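Local coordinates for cryptic loci regulator 2 (Schizosaccharomyces pombe 972h-, PDB 5IKJ), which acts upstream of histone deacetylases to promote transcriptional silencing at the mating-type region and centromere, as part of the SHREC repressor complex, at residues 15-20 with 188-193; 57-62 with 142-147; 149-154 with 172-177. All coordinates share one frame; numbering follows the deposited sequence.

How the contacts relate
Contacts 1 and 2 share a two-stranded parallel sheet: strand 14-17 of contact 1 pairs with strand 143-144 of contact 2 through Ile15 N to Tyr143 O (2.9 Å) and Ile15 O to Ala145 N (2.8 Å). Contact 3 lies in a separate antiparallel sheet but meets contact 1 near the zinc, where His174 CD2 is 3.4 Å from His189 CE1. All three mix buried and partly exposed residues, so none is pure core. Their chemistry differs: contact 2 rests on apolar fit around a glycine, contact 1 on indole and leucine packing with one weak hydrogen bond, and contact 3 on paired backbone hydrogen bonds plus tyrosine rings.

Contact 1 of 3, residues 15-20 with 188-193. With ZN (zinc ion), chain C.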
# COMPACT_ATOMS: atom_id res chain seq x y z
N ILE A 15 24.68 6.30 7.23
CA ILE A 15 24.33 5.17 6.36
C ILE A 15 25.54 4.77 5.54
O ILE A 15 26.27 5.62 5.02
CB ILE A 15 23.14 5.54 5.45
CG1 ILE A 15 21.87 5.74 6.28
CG2 ILE A 15 22.91 4.45 4.40
CD1 ILE A 15 20.74 6.40 5.53
N THR A 16 25.76 3.46 5.42
CA THR A 16 26.82 2.91 4.59
C THR A 16 26.23 1.84 3.67
O THR A 16 25.30 1.12 4.04
CB THR A 16 27.95 2.29 5.42
OG1 THR A 16 28.36 3.22 6.44
CG2 THR A 16 29.15 1.95 4.55
N CYS A 17 26.79 1.75 2.46
CA CYS A 17 26.36 0.74 1.50
C CYS A 17 27.08 -0.57 1.76
O CYS A 17 28.31 -0.59 1.91
CB CYS A 17 26.62 1.22 0.08
SG CYS A 17 25.52 2.52 -0.48
N VAL A 18 26.32 -1.67 1.79
CA VAL A 18 26.93 -2.98 2.00
C VAL A 18 27.75 -3.39 0.78
O VAL A 18 28.84 -3.96 0.92
CB VAL A 18 25.83 -4.02 2.32
CG1 VAL A 18 26.38 -5.44 2.25
CG2 VAL A 18 25.24 -3.75 3.69
N TRP A 19 27.25 -3.11 -0.42
CA TRP A 19 27.95 -3.47 -1.64
C TRP A 19 27.83 -2.34 -2.65
O TRP A 19 26.97 -1.45 -2.52
CB TRP A 19 27.39 -4.77 -2.24
CG TRP A 19 26.22 -4.57 -3.16
CD1 TRP A 19 24.93 -4.33 -2.80
CD2 TRP A 19 26.24 -4.60 -4.59
NE1 TRP A 19 24.14 -4.21 -3.92
CE2 TRP A 19 24.92 -4.37 -5.03
CE3 TRP A 19 27.25 -4.80 -5.54
CZ2 TRP A 19 24.59 -4.33 -6.38
CZ3 TRP A 19 26.91 -4.77 -6.88
CH2 TRP A 19 25.59 -4.53 -7.29
N SER A 20 28.69 -2.37 -3.66
CA SER A 20 28.75 -1.32 -4.66
C SER A 20 29.21 -1.90 -5.99
O SER A 20 30.13 -2.72 -6.04
CB SER A 20 29.70 -0.19 -4.24
OG SER A 20 30.05 0.62 -5.34
N HIS A 188 18.23 7.08 -7.59
CA HIS A 188 17.54 5.87 -8.01
C HIS A 188 18.50 4.69 -8.07
O HIS A 188 18.14 3.57 -7.67
CB HIS A 188 16.86 6.09 -9.36
CG HIS A 188 15.72 7.06 -9.30
ND1 HIS A 188 14.47 6.71 -8.85
CD2 HIS A 188 15.65 8.38 -9.62
CE1 HIS A 188 13.67 7.77 -8.90
NE2 HIS A 188 14.37 8.79 -9.37
N HIS A 189 19.72 4.91 -8.55
CA HIS A 189 20.72 3.85 -8.52
C HIS A 189 21.15 3.54 -7.09
O HIS A 189 21.33 2.38 -6.73
CB HIS A 189 21.93 4.25 -9.37
CG HIS A 189 22.84 3.10 -9.69
ND1 HIS A 189 22.53 2.15 -10.64
CD2 HIS A 189 24.05 2.75 -9.18
CE1 HIS A 189 23.51 1.26 -10.70
NE2 HIS A 189 24.44 1.60 -9.83
N LEU A 190 21.33 4.58 -6.27
CA LEU A 190 21.65 4.36 -4.86
C LEU A 190 20.59 3.49 -4.20
O LEU A 190 20.91 2.56 -3.45
CB LEU A 190 21.76 5.70 -4.13
CG LEU A 190 22.04 5.61 -2.63
CD1 LEU A 190 23.38 4.95 -2.36
CD2 LEU A 190 21.98 6.99 -1.98
N TYR A 191 19.31 3.78 -4.46
CA TYR A 191 18.23 3.02 -3.85
C TYR A 191 18.24 1.57 -4.34
O TYR A 191 17.91 0.65 -3.58
CB TYR A 191 16.90 3.69 -4.17
CG TYR A 191 15.68 2.96 -3.66
CD1 TYR A 191 15.30 3.05 -2.33
CD2 TYR A 191 14.91 2.18 -4.51
CE1 TYR A 191 14.19 2.38 -1.86
CE2 TYR A 191 13.80 1.51 -4.06
CZ TYR A 191 13.44 1.62 -2.73
OH TYR A 191 12.33 0.95 -2.27
N TRP A 192 18.61 1.35 -5.60
CA TRP A 192 18.72 -0.01 -6.11
C TRP A 192 19.87 -0.77 -5.44
O TRP A 192 19.76 -1.97 -5.20
CB TRP A 192 18.92 0.02 -7.63
CG TRP A 192 19.23 -1.31 -8.23
CD1 TRP A 192 18.35 -2.30 -8.55
CD2 TRP A 192 20.53 -1.80 -8.60
NE1 TRP A 192 19.01 -3.37 -9.09
CE2 TRP A 192 20.35 -3.09 -9.13
CE3 TRP A 192 21.82 -1.27 -8.53
CZ2 TRP A 192 21.42 -3.87 -9.59
CZ3 TRP A 192 22.88 -2.04 -8.99
CH2 TRP A 192 22.67 -3.32 -9.51
N LEU A 193 20.96 -0.07 -5.14
CA LEU A 193 22.12 -0.73 -4.54
C LEU A 193 21.78 -1.29 -3.17
O LEU A 193 22.27 -2.36 -2.79
CB LEU A 193 23.29 0.25 -4.44
CG LEU A 193 24.11 0.48 -5.71
CD1 LEU A 193 25.10 1.61 -5.49
CD2 LEU A 193 24.83 -0.79 -6.14
ZN ZN C . 20.81 2.13 -11.85
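Trp19 lays one face of its indole against Leu193, whose CD2 sits 3.9 Å from the centroid of the six-membered ring, a CH-pi contact offset toward the rim. CG of Trp19 stands between the backbone N and the carbonyl carbon (chi1 87°), which swings the indole across to helix 183-195. There the closest carbon approach is CZ2 of Trp19 to CD2 of Leu193, at 3.6 Å. At the edge of the indole, near its plane, Trp192 brings in CH2, 3.8 Å from Trp19 CZ2; the two six-membered rings are inclined at 68°.

The same helix carries part of the metal site of this region, a zinc centre of three cysteines and one histidine: His189 ND1 binds the zinc ion at 2.1 Å, and Cys204, Cys206 and Cys209 complete the set. Trp192 CE3 lies 3.7 Å above the plane of the His189 ring, so the tryptophan that borders Trp19 also packs on a zinc ligand. Asp21 accepts a hydrogen bond from the far nitrogen of that ligand, NE2, while Trp192 NE1 bonds to Asn200 O.

Toward the strand end the packing thins to a single pair, Cys17 SG to Leu190 CD1 at 3.7 Å, and Val18 is exposed, though it packs on the backbone of the chain of another protein. The polar link is also slack: Trp19 NE1 donates to Leu193 O at 2.9 Å, but the N-H...O angle is only 122°, so the bond is weak. Replacing Trp19 with an alanine would probably leave the CD2 methyl of Leu193 without the ring it packs on, open a gap beside Trp192 and remove a donor from Leu193 O.

Contact 2 of 3, residues 57-62 with 142-147; sequences QICGRL and YYLASL
Gly60 and Tyr143 bring helix 50-67 and strand 143-144 together backbone to backbone, with their CA atoms 3.7 Å apart. A CB built on Gly60 would fall 2.2 Å from Tyr143 CA, so a glycine is what permits this approach. Leu144 then points its forked end back at the helix: CD1 lies 3.6 Å from Gly60 CA, while CD2 meets Cys59 CB at 3.7 Å. Its chi1 of -104° departs from a staggered value and spreads the two methyls over these neighbouring helix positions. Tyr142 and Tyr143 make contact through their CB atoms and turn their rings elsewhere. CB of Tyr142 touches Gly60 O at 3.7 Å, with its hydroxyl bonded to Thr136 O. Tyr143 CB packs on Gln57 CG at 4.1 Å, the Gln57 amide and the Tyr143 ring being inclined at 81°. Cys59 also touches Val183, Phe186 and Leu190 of helix 183-195. Arg61 N approaches Tyr142 O, but the angle is poor and its bond is made to Gln57 O within the helix. The strand's hydrogen bonds go to partners such as Ile15 and Arg56, which implies that at residues 57-62 the fit rests on close backbone approach and apolar packing.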
# COMPACT_ATOMS: atom_id res chain seq x y z
N GLN A 57 24.52 14.27 2.48
CA GLN A 57 23.41 14.53 3.39
C GLN A 57 22.08 14.41 2.66
O GLN A 57 21.10 13.88 3.22
CB GLN A 57 23.54 15.92 4.00
CG GLN A 57 24.63 16.05 5.05
CD GLN A 57 24.72 17.45 5.62
OE1 GLN A 57 24.80 18.43 4.88
NE2 GLN A 57 24.71 17.55 6.95
N ILE A 58 22.01 14.89 1.42
CA ILE A 58 20.78 14.77 0.63
C ILE A 58 20.51 13.31 0.30
O ILE A 58 19.38 12.83 0.42
CB ILE A 58 20.89 15.64 -0.64
CG1 ILE A 58 20.96 17.12 -0.26
CG2 ILE A 58 19.70 15.40 -1.56
CD1 ILE A 58 21.75 17.97 -1.24
N CYS A 59 21.54 12.59 -0.14
CA CYS A 59 21.39 11.17 -0.42
C CYS A 59 20.87 10.42 0.80
O CYS A 59 19.94 9.61 0.70
CB CYS A 59 22.72 10.58 -0.88
SG CYS A 59 23.25 11.08 -2.53
N GLY A 60 21.46 10.68 1.97
CA GLY A 60 21.06 9.96 3.16
C GLY A 60 19.64 10.26 3.59
O GLY A 60 18.89 9.35 3.96
N ARG A 61 19.24 11.53 3.56
CA ARG A 61 17.89 11.89 3.95
C ARG A 61 16.86 11.26 3.03
O ARG A 61 15.89 10.65 3.48
CB ARG A 61 17.71 13.41 3.96
CG ARG A 61 16.27 13.84 4.24
CD ARG A 61 16.09 15.35 4.34
NE ARG A 61 16.19 16.01 3.05
CZ ARG A 61 17.29 16.55 2.54
NH1 ARG A 61 17.26 17.13 1.35
NH2 ARG A 61 18.43 16.51 3.22
N LEU A 62 17.06 11.40 1.72
CA LEU A 62 16.07 10.92 0.76
C LEU A 62 16.10 9.40 0.65
O LEU A 62 15.05 8.77 0.49
CB LEU A 62 16.32 11.57 -0.60
CG LEU A 62 16.14 13.09 -0.59
CD1 LEU A 62 16.62 13.72 -1.89
CD2 LEU A 62 14.69 13.46 -0.33
N TYR A 142 19.47 11.81 8.73
CA TYR A 142 20.30 10.76 8.16
C TYR A 142 21.22 11.33 7.09
O TYR A 142 20.95 12.36 6.48
CB TYR A 142 19.43 9.65 7.56
CG TYR A 142 18.68 8.81 8.57
CD1 TYR A 142 17.80 9.39 9.47
CD2 TYR A 142 18.84 7.43 8.61
CE1 TYR A 142 17.11 8.63 10.39
CE2 TYR A 142 18.16 6.66 9.53
CZ TYR A 142 17.29 7.26 10.42
OH TYR A 142 16.61 6.50 11.34
N TYR A 143 22.34 10.64 6.88
CA TYR A 143 23.32 11.08 5.90
C TYR A 143 24.22 9.91 5.55
O TYR A 143 24.43 9.00 6.36
CB TYR A 143 24.16 12.25 6.44
CG TYR A 143 25.21 11.84 7.44
CD1 TYR A 143 24.91 11.69 8.78
CD2 TYR A 143 26.52 11.60 7.04
CE1 TYR A 143 25.87 11.31 9.70
CE2 TYR A 143 27.49 11.23 7.94
CZ TYR A 143 27.16 11.08 9.27
OH TYR A 143 28.13 10.71 10.18
N LEU A 144 24.75 9.93 4.33
CA LEU A 144 25.68 8.91 3.88
C LEU A 144 27.02 9.09 4.58
O LEU A 144 27.70 10.10 4.38
CB LEU A 144 25.86 8.98 2.36
CG LEU A 144 25.14 7.90 1.54
CD1 LEU A 144 23.65 7.85 1.88
CD2 LEU A 144 25.35 8.15 0.06
N ALA A 145 27.39 8.11 5.42
CA ALA A 145 28.73 8.11 6.00
C ALA A 145 29.79 8.23 4.92
O ALA A 145 30.84 8.84 5.14
CB ALA A 145 28.95 6.82 6.80
N SER A 146 29.53 7.65 3.75
CA SER A 146 30.52 7.59 2.68
C SER A 146 29.80 7.27 1.38
O SER A 146 28.78 6.57 1.38
CB SER A 146 31.59 6.53 2.98
OG SER A 146 32.41 6.30 1.85
N LEU A 147 30.34 7.78 0.28
CA LEU A 147 29.82 7.42 -1.02
C LEU A 147 30.10 5.94 -1.29
O LEU A 147 31.07 5.38 -0.76
CB LEU A 147 30.46 8.27 -2.11
CG LEU A 147 29.99 9.72 -2.22
CD1 LEU A 147 30.91 10.51 -3.13
CD2 LEU A 147 28.55 9.79 -2.73

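Contact 3 of 3, residues 149-154 with 172-177; sequences TNYQLY and YGHPSG
Tyr172 O is approached by three groups of the other segment. Gln152 N donates a hydrogen bond of 3.1 Å to Tyr172 O, nearly straight at 161° but with the donor tilted out of the carbonyl plane; Tyr151 adds a CA-H...O contact from its CA to the same oxygen at 3.3 Å and sets its ring atom CD2 close by. The return bond, Tyr172 N to Gln152 O at 3.0 Å, lies in the carbonyl plane. Together they define Gln152 and Tyr172 as an antiparallel hydrogen-bonded pair, joining the end of strand 168-172 to strand 152-156 in a three-stranded sheet.

Aromatic groups add to this pairing. CG of Tyr151 is anti to the carbonyl carbon (chi1 -81°), which lays one ring face over Gly173, whose CA sits 4.1 Å from the ring centroid. A CB on Gly173 would collide with Tyr151 CD2, and the backbone angles there also call for glycine. Tyr172 directs its edge toward the face of Tyr154, two residues beyond Gln152, an offset edge-to-face pair with planes at 85°. Their closest atoms, CD1 of each, are 3.9 Å apart. Strand 42-44 backs this pair, Leu42 touching both rings.

Beyond Gly173 the chain folds into a type I turn from His174 to Gly177, closed by Gly177 N to His174 O at 2.9 Å. His174 ND1 is engaged inside it by Ser176, taking the backbone N-H at 3.2 Å and also pairing with OG, which probably restrains the rotation of the ring. The ring meets the zinc ligand His189 edge-to-face and touches Cys209, while Tyr151 OH bonds to Asp21. The strand pairing and the turn are consistent with a His174 held beside the metal ligands as a second-shell neighbour.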
# COMPACT_ATOMS: atom_id res chain seq x y z
N THR A 149 31.58 2.62 -2.57
CA THR A 149 32.94 2.33 -3.01
C THR A 149 33.08 2.53 -4.51
O THR A 149 32.22 2.11 -5.29
CB THR A 149 33.33 0.90 -2.62
OG1 THR A 149 33.37 0.78 -1.19
CG2 THR A 149 34.69 0.52 -3.20
N ASN A 150 34.16 3.20 -4.90
CA ASN A 150 34.57 3.43 -6.29
C ASN A 150 33.74 4.50 -7.00
O ASN A 150 33.87 4.65 -8.22
CB ASN A 150 34.54 2.15 -7.13
CG ASN A 150 35.70 1.23 -6.82
OD1 ASN A 150 36.31 1.32 -5.76
ND2 ASN A 150 36.01 0.34 -7.76
N TYR A 151 32.91 5.26 -6.28
CA TYR A 151 32.24 6.42 -6.85
C TYR A 151 32.98 7.69 -6.47
O TYR A 151 33.46 7.82 -5.33
CB TYR A 151 30.78 6.50 -6.38
CG TYR A 151 29.84 5.60 -7.15
CD1 TYR A 151 29.71 4.25 -6.83
CD2 TYR A 151 29.07 6.10 -8.19
CE1 TYR A 151 28.85 3.43 -7.53
CE2 TYR A 151 28.20 5.28 -8.90
CZ TYR A 151 28.10 3.95 -8.57
OH TYR A 151 27.24 3.13 -9.26
N GLN A 152 33.08 8.62 -7.41
CA GLN A 152 33.82 9.86 -7.22
C GLN A 152 32.95 11.04 -7.62
O GLN A 152 32.36 11.04 -8.71
CB GLN A 152 35.12 9.86 -8.04
CG GLN A 152 36.02 11.06 -7.79
CD GLN A 152 36.56 11.11 -6.37
OE1 GLN A 152 36.31 12.06 -5.63
NE2 GLN A 152 37.30 10.08 -5.99
N LEU A 153 32.87 12.03 -6.74
CA LEU A 153 32.07 13.23 -6.98
C LEU A 153 32.92 14.34 -7.58
O LEU A 153 34.13 14.42 -7.34
CB LEU A 153 31.43 13.70 -5.67
CG LEU A 153 30.49 14.91 -5.74
CD1 LEU A 153 29.22 14.56 -6.49
CD2 LEU A 153 30.18 15.40 -4.33
N TYR A 154 32.28 15.20 -8.37
CA TYR A 154 32.97 16.28 -9.05
C TYR A 154 32.06 17.50 -9.14
O TYR A 154 30.84 17.38 -9.15
CB TYR A 154 33.40 15.89 -10.47
CG TYR A 154 34.40 14.75 -10.54
CD1 TYR A 154 33.98 13.43 -10.45
CD2 TYR A 154 35.75 15.00 -10.71
CE1 TYR A 154 34.88 12.39 -10.52
CE2 TYR A 154 36.66 13.97 -10.78
CZ TYR A 154 36.22 12.67 -10.68
OH TYR A 154 37.13 11.63 -10.75
N TYR A 172 30.80 9.98 -11.00
CA TYR A 172 31.25 8.87 -11.83
C TYR A 172 31.37 7.60 -11.01
O TYR A 172 31.40 7.63 -9.77
CB TYR A 172 32.60 9.19 -12.49
CG TYR A 172 32.52 10.14 -13.67
CD1 TYR A 172 32.50 11.52 -13.48
CD2 TYR A 172 32.49 9.66 -14.97
CE1 TYR A 172 32.43 12.39 -14.55
CE2 TYR A 172 32.42 10.53 -16.05
CZ TYR A 172 32.40 11.89 -15.83
OH TYR A 172 32.33 12.75 -16.90
N GLY A 173 31.45 6.47 -11.71
CA GLY A 173 31.56 5.17 -11.06
C GLY A 173 30.66 4.12 -11.66
O GLY A 173 30.93 2.92 -11.57
N HIS A 174 29.58 4.56 -12.30
CA HIS A 174 28.62 3.62 -12.86
C HIS A 174 29.28 2.77 -13.94
O HIS A 174 30.07 3.30 -14.74
CB HIS A 174 27.41 4.37 -13.43
CG HIS A 174 26.26 3.48 -13.78
ND1 HIS A 174 26.11 2.90 -15.02
CD2 HIS A 174 25.19 3.08 -13.05
CE1 HIS A 174 25.01 2.18 -15.04
NE2 HIS A 174 24.43 2.27 -13.85
N PRO A 175 29.00 1.47 -14.00
CA PRO A 175 29.70 0.61 -14.98
C PRO A 175 29.61 1.09 -16.42
O PRO A 175 30.51 0.79 -17.21
CB PRO A 175 29.01 -0.75 -14.80
CG PRO A 175 28.49 -0.73 -13.41
CD PRO A 175 28.11 0.69 -13.12
N SER A 176 28.56 1.82 -16.79
CA SER A 176 28.42 2.29 -18.16
C SER A 176 29.49 3.31 -18.53
O SER A 176 29.64 3.62 -19.72
CB SER A 176 27.04 2.91 -18.37
OG SER A 176 26.90 4.13 -17.65
N GLY A 177 30.24 3.83 -17.56
CA GLY A 177 31.21 4.87 -17.81
C GLY A 177 30.65 6.27 -17.84
O GLY A 177 31.41 7.22 -18.07